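Local atomic coordinates of metallo-beta-lactamase superfamily protein (Thermus thermophilus, PDB entry 2ZZI), a protein that binds a pair of metal ions in a metallo-beta-lactamase fold and probably acts as a hydrolase. Residues D144-G149 / G191-T196; G137-S142 / R179-H184. One frame throughout, in Å; residues are numbered along the deposited sequence.

Contact 1. Residues D144-G149 / G191-T196; sequences DLLFRG and GLEART. With FE (Fe (III) ion), chain C; FE (Fe (III) ion), chain D.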
loop_
_atom_site.group_PDB
_atom_site.type_symbol
_atom_site.label_atom_id
_atom_site.label_comp_id
_atom_site.label_asym_id
_atom_site.label_seq_id
_atom_site.Cartn_x
_atom_site.Cartn_y
_atom_site.Cartn_z
ATOM N N ASP A 144 2.328 -1.405 -5.066
ATOM C CA ASP A 144 3.366 -1.721 -6.044
ATOM C C ASP A 144 2.806 -2.379 -7.292
ATOM O O ASP A 144 3.555 -2.814 -8.158
ATOM C CB ASP A 144 4.433 -2.622 -5.421
ATOM C CG ASP A 144 5.340 -1.878 -4.461
ATOM O OD1 ASP A 144 5.140 -0.659 -4.254
ATOM O OD2 ASP A 144 6.263 -2.515 -3.912
ATOM N N LEU A 145 1.486 -2.450 -7.382
ATOM C CA LEU A 145 0.835 -3.040 -8.540
ATOM C C LEU A 145 1.189 -2.277 -9.818
ATOM O O LEU A 145 1.853 -2.816 -10.711
ATOM C CB LEU A 145 -0.682 -3.073 -8.337
ATOM C CG LEU A 145 -1.465 -4.219 -8.982
ATOM N N LEU A 146 0.760 -1.020 -9.898
ATOM C CA LEU A 146 0.963 -0.223 -11.110
ATOM C C LEU A 146 1.820 1.022 -10.899
ATOM O O LEU A 146 1.551 1.823 -10.011
ATOM C CB LEU A 146 -0.383 0.175 -11.715
ATOM C CG LEU A 146 -0.331 0.876 -13.072
ATOM C CD1 LEU A 146 0.424 0.031 -14.087
ATOM C CD2 LEU A 146 -1.735 1.182 -13.564
ATOM N N PHE A 147 2.846 1.182 -11.727
ATOM C CA PHE A 147 3.703 2.361 -11.677
ATOM C C PHE A 147 3.543 3.239 -12.920
ATOM O O PHE A 147 2.905 2.844 -13.896
ATOM C CB PHE A 147 5.172 1.958 -11.538
ATOM C CG PHE A 147 5.474 1.150 -10.307
ATOM C CD1 PHE A 147 5.147 1.624 -9.051
ATOM C CD2 PHE A 147 6.115 -0.071 -10.406
ATOM C CE1 PHE A 147 5.438 0.882 -7.920
ATOM C CE2 PHE A 147 6.408 -0.810 -9.279
ATOM C CZ PHE A 147 6.069 -0.332 -8.036
ATOM N N ARG A 148 4.128 4.434 -12.879
ATOM C CA ARG A 148 4.163 5.314 -14.041
ATOM C C ARG A 148 5.148 4.747 -15.060
ATOM O O ARG A 148 6.344 5.023 -15.003
ATOM C CB ARG A 148 4.571 6.727 -13.617
ATOM C CG ARG A 148 4.722 7.740 -14.746
ATOM C CD ARG A 148 3.493 7.797 -15.646
ATOM N NE ARG A 148 3.743 7.242 -16.979
ATOM C CZ ARG A 148 4.032 7.978 -18.049
ATOM N NH1 ARG A 148 4.245 7.400 -19.225
ATOM N NH2 ARG A 148 4.113 9.298 -17.944
ATOM N N GLY A 149 4.645 3.929 -15.977
ATOM C CA GLY A 149 5.488 3.334 -17.003
ATOM C C GLY A 149 6.075 1.982 -16.629
ATOM O O GLY A 149 6.949 1.472 -17.328
ATOM N N GLY A 191 -5.844 5.255 -17.679
ATOM C CA GLY A 191 -5.907 5.610 -19.091
ATOM C C GLY A 191 -4.521 5.829 -19.664
ATOM O O GLY A 191 -4.190 5.311 -20.736
ATOM N N LEU A 192 -3.711 6.603 -18.942
ATOM C CA LEU A 192 -2.359 6.919 -19.382
ATOM C C LEU A 192 -1.528 5.652 -19.534
ATOM O O LEU A 192 -0.860 5.447 -20.549
ATOM C CB LEU A 192 -1.680 7.873 -18.401
ATOM C CG LEU A 192 -0.319 8.376 -18.886
ATOM C CD1 LEU A 192 -0.476 9.009 -20.250
ATOM C CD2 LEU A 192 0.311 9.358 -17.905
ATOM N N GLU A 193 -1.583 4.793 -18.523
ATOM C CA GLU A 193 -0.788 3.573 -18.530
ATOM C C GLU A 193 -1.216 2.625 -19.641
ATOM O O GLU A 193 -0.376 1.993 -20.282
ATOM C CB GLU A 193 -0.855 2.880 -17.169
ATOM C CG GLU A 193 -0.211 3.683 -16.045
ATOM C CD GLU A 193 1.143 4.252 -16.431
ATOM O OE1 GLU A 193 1.427 5.400 -16.041
ATOM O OE2 GLU A 193 1.920 3.561 -17.127
ATOM N N ALA A 194 -2.521 2.536 -19.871
ATOM C CA ALA A 194 -3.058 1.710 -20.955
ATOM C C ALA A 194 -2.290 1.883 -22.267
ATOM O O ALA A 194 -1.927 0.902 -22.911
ATOM C CB ALA A 194 -4.543 2.006 -21.165
ATOM N N ARG A 195 -2.041 3.127 -22.663
ATOM C CA ARG A 195 -1.419 3.379 -23.957
ATOM C C ARG A 195 0.093 3.607 -23.890
ATOM O O ARG A 195 0.779 3.546 -24.915
ATOM C CB ARG A 195 -2.099 4.552 -24.660
ATOM C CG ARG A 195 -2.080 5.839 -23.873
ATOM C CD ARG A 195 -2.894 6.924 -24.574
ATOM N NE ARG A 195 -2.603 8.246 -24.027
ATOM C CZ ARG A 195 -3.146 8.725 -22.913
ATOM N NH1 ARG A 195 -4.014 7.987 -22.231
ATOM N NH2 ARG A 195 -2.822 9.939 -22.480
ATOM N N THR A 196 0.611 3.859 -22.693
ATOM C CA THR A 196 2.023 4.205 -22.548
ATOM C C THR A 196 2.891 3.085 -21.971
ATOM O O THR A 196 4.023 2.896 -22.402
ATOM C CB THR A 196 2.197 5.480 -21.698
ATOM O OG1 THR A 196 1.465 5.346 -20.473
ATOM C CG2 THR A 196 1.683 6.701 -22.457
HETATM FE FE FE C . 6.355 -4.350 -2.870
HETATM FE FE FE D . 7.638 -1.408 -2.614
HETATM O O HOH W 1 7.828 -3.850 -2.242
#

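Contact 2. Residues G137-S142 / R179-H184; sequences GAQVFS and RVHPGH. With FE (Fe (III) ion), chain D.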
loop_
_atom_site.group_PDB
_atom_site.type_symbol
_atom_site.label_atom_id
_atom_site.label_comp_id
_atom_site.label_asym_id
_atom_site.label_seq_id
_atom_site.Cartn_x
_atom_site.Cartn_y
_atom_site.Cartn_z
ATOM N N GLY A 137 -13.480 9.267 -4.500
ATOM C CA GLY A 137 -12.241 9.974 -4.805
ATOM C C GLY A 137 -11.894 9.947 -6.287
ATOM O O GLY A 137 -11.092 10.757 -6.762
ATOM N N ALA A 138 -12.501 9.016 -7.024
ATOM C CA ALA A 138 -12.169 8.799 -8.434
ATOM C C ALA A 138 -10.744 8.265 -8.588
ATOM O O ALA A 138 -10.083 8.509 -9.599
ATOM C CB ALA A 138 -12.345 10.086 -9.220
ATOM N N GLN A 139 -10.278 7.523 -7.590
ATOM C CA GLN A 139 -8.874 7.145 -7.517
ATOM C C GLN A 139 -8.669 5.755 -6.907
ATOM O O GLN A 139 -9.630 5.052 -6.579
ATOM C CB GLN A 139 -8.117 8.189 -6.695
ATOM C CG GLN A 139 -8.826 8.561 -5.394
ATOM C CD GLN A 139 -7.989 9.465 -4.511
ATOM O OE1 GLN A 139 -7.132 10.202 -4.995
ATOM N NE2 GLN A 139 -8.232 9.410 -3.208
ATOM N N VAL A 140 -7.408 5.368 -6.746
ATOM C CA VAL A 140 -7.076 4.048 -6.231
ATOM C C VAL A 140 -5.661 4.003 -5.684
ATOM O O VAL A 140 -4.725 4.471 -6.326
ATOM C CB VAL A 140 -7.208 2.970 -7.321
ATOM C CG1 VAL A 140 -6.363 3.329 -8.526
ATOM C CG2 VAL A 140 -6.800 1.619 -6.769
ATOM N N PHE A 141 -5.515 3.440 -4.491
ATOM C CA PHE A 141 -4.205 3.246 -3.887
ATOM C C PHE A 141 -3.738 1.812 -4.099
ATOM O O PHE A 141 -4.059 0.914 -3.315
ATOM C CB PHE A 141 -4.260 3.598 -2.407
ATOM C CG PHE A 141 -4.744 4.987 -2.153
ATOM C CD1 PHE A 141 -3.851 5.999 -1.833
ATOM C CD2 PHE A 141 -6.089 5.292 -2.274
ATOM C CE1 PHE A 141 -4.300 7.287 -1.616
ATOM C CE2 PHE A 141 -6.546 6.573 -2.058
ATOM C CZ PHE A 141 -5.654 7.572 -1.730
ATOM N N SER A 142 -2.974 1.614 -5.171
ATOM C CA SER A 142 -2.686 0.285 -5.682
ATOM C C SER A 142 -1.271 -0.193 -5.374
ATOM O O SER A 142 -0.751 -1.075 -6.046
ATOM C CB SER A 142 -2.937 0.247 -7.187
ATOM O OG SER A 142 -2.219 1.274 -7.842
ATOM N N ARG A 179 -7.317 7.998 -10.960
ATOM C CA ARG A 179 -6.027 8.431 -10.449
ATOM C C ARG A 179 -5.313 7.281 -9.736
ATOM O O ARG A 179 -5.827 6.733 -8.761
ATOM C CB ARG A 179 -6.273 9.540 -9.427
ATOM C CG ARG A 179 -5.230 10.641 -9.338
ATOM C CD ARG A 179 -4.048 10.411 -10.248
ATOM N NE ARG A 179 -2.861 11.076 -9.718
ATOM C CZ ARG A 179 -2.408 12.256 -10.133
ATOM N NH1 ARG A 179 -3.040 12.907 -11.104
ATOM N NH2 ARG A 179 -1.318 12.779 -9.574
ATOM N N VAL A 180 -4.121 6.927 -10.206
ATOM C CA VAL A 180 -3.321 5.897 -9.551
ATOM C C VAL A 180 -2.400 6.518 -8.507
ATOM O O VAL A 180 -1.700 7.485 -8.792
ATOM C CB VAL A 180 -2.466 5.118 -10.571
ATOM C CG1 VAL A 180 -1.783 3.929 -9.901
ATOM C CG2 VAL A 180 -3.323 4.660 -11.750
ATOM N N HIS A 181 -2.416 5.961 -7.298
ATOM C CA HIS A 181 -1.482 6.344 -6.244
ATOM C C HIS A 181 -0.611 5.147 -5.892
ATOM O O HIS A 181 -0.990 4.315 -5.066
ATOM C CB HIS A 181 -2.231 6.817 -4.997
ATOM C CG HIS A 181 -3.099 8.008 -5.236
ATOM N ND1 HIS A 181 -2.751 9.277 -4.828
ATOM C CD2 HIS A 181 -4.292 8.127 -5.864
ATOM C CE1 HIS A 181 -3.695 10.127 -5.191
ATOM N NE2 HIS A 181 -4.641 9.454 -5.822
ATOM N N PRO A 182 0.569 5.062 -6.514
ATOM C CA PRO A 182 1.435 3.904 -6.414
ATOM C C PRO A 182 2.338 4.009 -5.201
ATOM O O PRO A 182 2.476 5.086 -4.638
ATOM C CB PRO A 182 2.261 3.995 -7.694
ATOM C CG PRO A 182 2.367 5.465 -7.958
ATOM C CD PRO A 182 1.189 6.143 -7.300
ATOM N N GLY A 183 2.949 2.899 -4.805
ATOM C CA GLY A 183 3.778 2.875 -3.613
ATOM C C GLY A 183 5.160 3.426 -3.872
ATOM O O GLY A 183 5.979 3.510 -2.964
ATOM N N HIS A 184 5.418 3.800 -5.120
ATOM C CA HIS A 184 6.726 4.306 -5.524
ATOM C C HIS A 184 6.591 5.208 -6.740
ATOM O O HIS A 184 5.885 4.880 -7.692
ATOM C CB HIS A 184 7.671 3.160 -5.898
ATOM C CG HIS A 184 7.946 2.192 -4.790
ATOM N ND1 HIS A 184 8.977 2.363 -3.890
ATOM C CD2 HIS A 184 7.355 1.018 -4.463
ATOM C CE1 HIS A 184 8.995 1.349 -3.046
ATOM N NE2 HIS A 184 8.022 0.517 -3.373
HETATM FE FE FE D . 7.638 -1.408 -2.614
HETATM O O HOH W 1 7.828 -3.850 -2.242
#

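Contact 1. Residues D144-G149 / G191-T196
Gly149 and Glu193 bring the two backbones closest, with CA atoms 6.5 Å apart, where the chain leaving strand 139-147 passes the helix of residues 190-196. Glu193 reaches from the helix and splits its carboxylate between two neighbours. Gly149 N gives a hydrogen bond to OE2 of Glu193 at 3.0 Å, arriving from above the carboxylate plane. Arg148 NE forms a salt bridge to OE1 of Glu193 at 3.1 Å. The guanidinium and carboxylate planes stand 53° apart, which excludes a flat two-pronged pairing. Arg148 can reach back because its chain bends at chi2 (52°) and chi3; Leu192 CD2 then lies over one guanidinium face, near its rim. Thr188 OG1 also hydrogen-bonds to Glu193 OE1, giving that oxygen a second partner besides Arg148. Deeper in, Leu146 CD2 packs on Glu193 CG at 3.8 Å, the two side chains running past each other in opposite directions, with Leu168 and Leu171 of helix 161-171 against the same leucine. At the far end Asp144 OD2 bridges both iron ions, 2.1 Å from the chain C iron and 2.2 Å from that of chain D, the bridging aspartate of a dinuclear metallo-beta-lactamase-fold site.

Contact 2. Residues G137-S142 / R179-H184
Strands 139-142 and 179-182 run side by side in the same direction, their axes 4.8 Å apart at closest approach and inclined by 22°. The register pairs Gln139 with Arg179 and Val140 with Val180 in parallel bridges. Val140 bonds to both sides of Val180, its N donating to Arg179 O (2.9 Å) and its O accepting from His181 N (2.9 Å), the usual parallel pattern. Arg179 N adds a straighter bond to Ala138 O, whereas the link from Ser142 N to His181 O is weak. Just before the strand settles, Ala138 and Gln139 both face Asp134 of the antiparallel neighbour 130-134, a G1 beta bulge. The two segments are neighbours in the sheet although 37 residues apart at their closest ends; the connection passes through the short strand 150-151 and then helix 161-171, so this parallel pair of the metallo-beta-lactamase fold resembles a beta-alpha-beta crossover with an extra strand inserted.

On the face carrying Gln139, its CB meets CB of Arg179 at 3.6 Å. The Gln139 chain runs extended beyond CG and delivers OE1 to His181 NE2 at 2.7 Å, a weak hydrogen bond because the N-H...O angle is only 120°; amide and imidazole planes are almost perpendicular. Phe141 and His181 point the same way and form an offset stack, centroids 4.6 Å apart and planes at 21°, with Phe141 CE1 over one imidazole face. Both have CG beside the backbone N and anti to the carbonyl carbon, which keeps the rings alongside each other. Tyr16 meets both rings at steep angles. Val180 CG1 touches Ser142 OG at 3.4 Å. Beyond Pro182 the chain turns to His184, whose NE2 binds the chain D iron at 2.1 Å together with Asp58, His59 and Asp144.

Overall arrangement
Along the chain the segments alternate: 137-142 and 144-149 come first, then 179-184 and 191-196. The two contacts therefore cross, their centres 11 Å apart on one side of the chain's centre. Both draw on strand 139-147, which pairs in contact 2 with strand 179-182 inside the mixed sheet, and in contact 1 leads out to the helix of residues 190-196. They meet at the metal site, where Asp144 of contact 1 and His184 of contact 2 both bind the chain D iron. Away from the iron the segments also pack directly, Leu146 O against Pro182 CB and the Phe147 ring against His184 O. Loop residues following the paired segments 139-142 and 179-182 thus supply metal ligands from separate parts of the sequence.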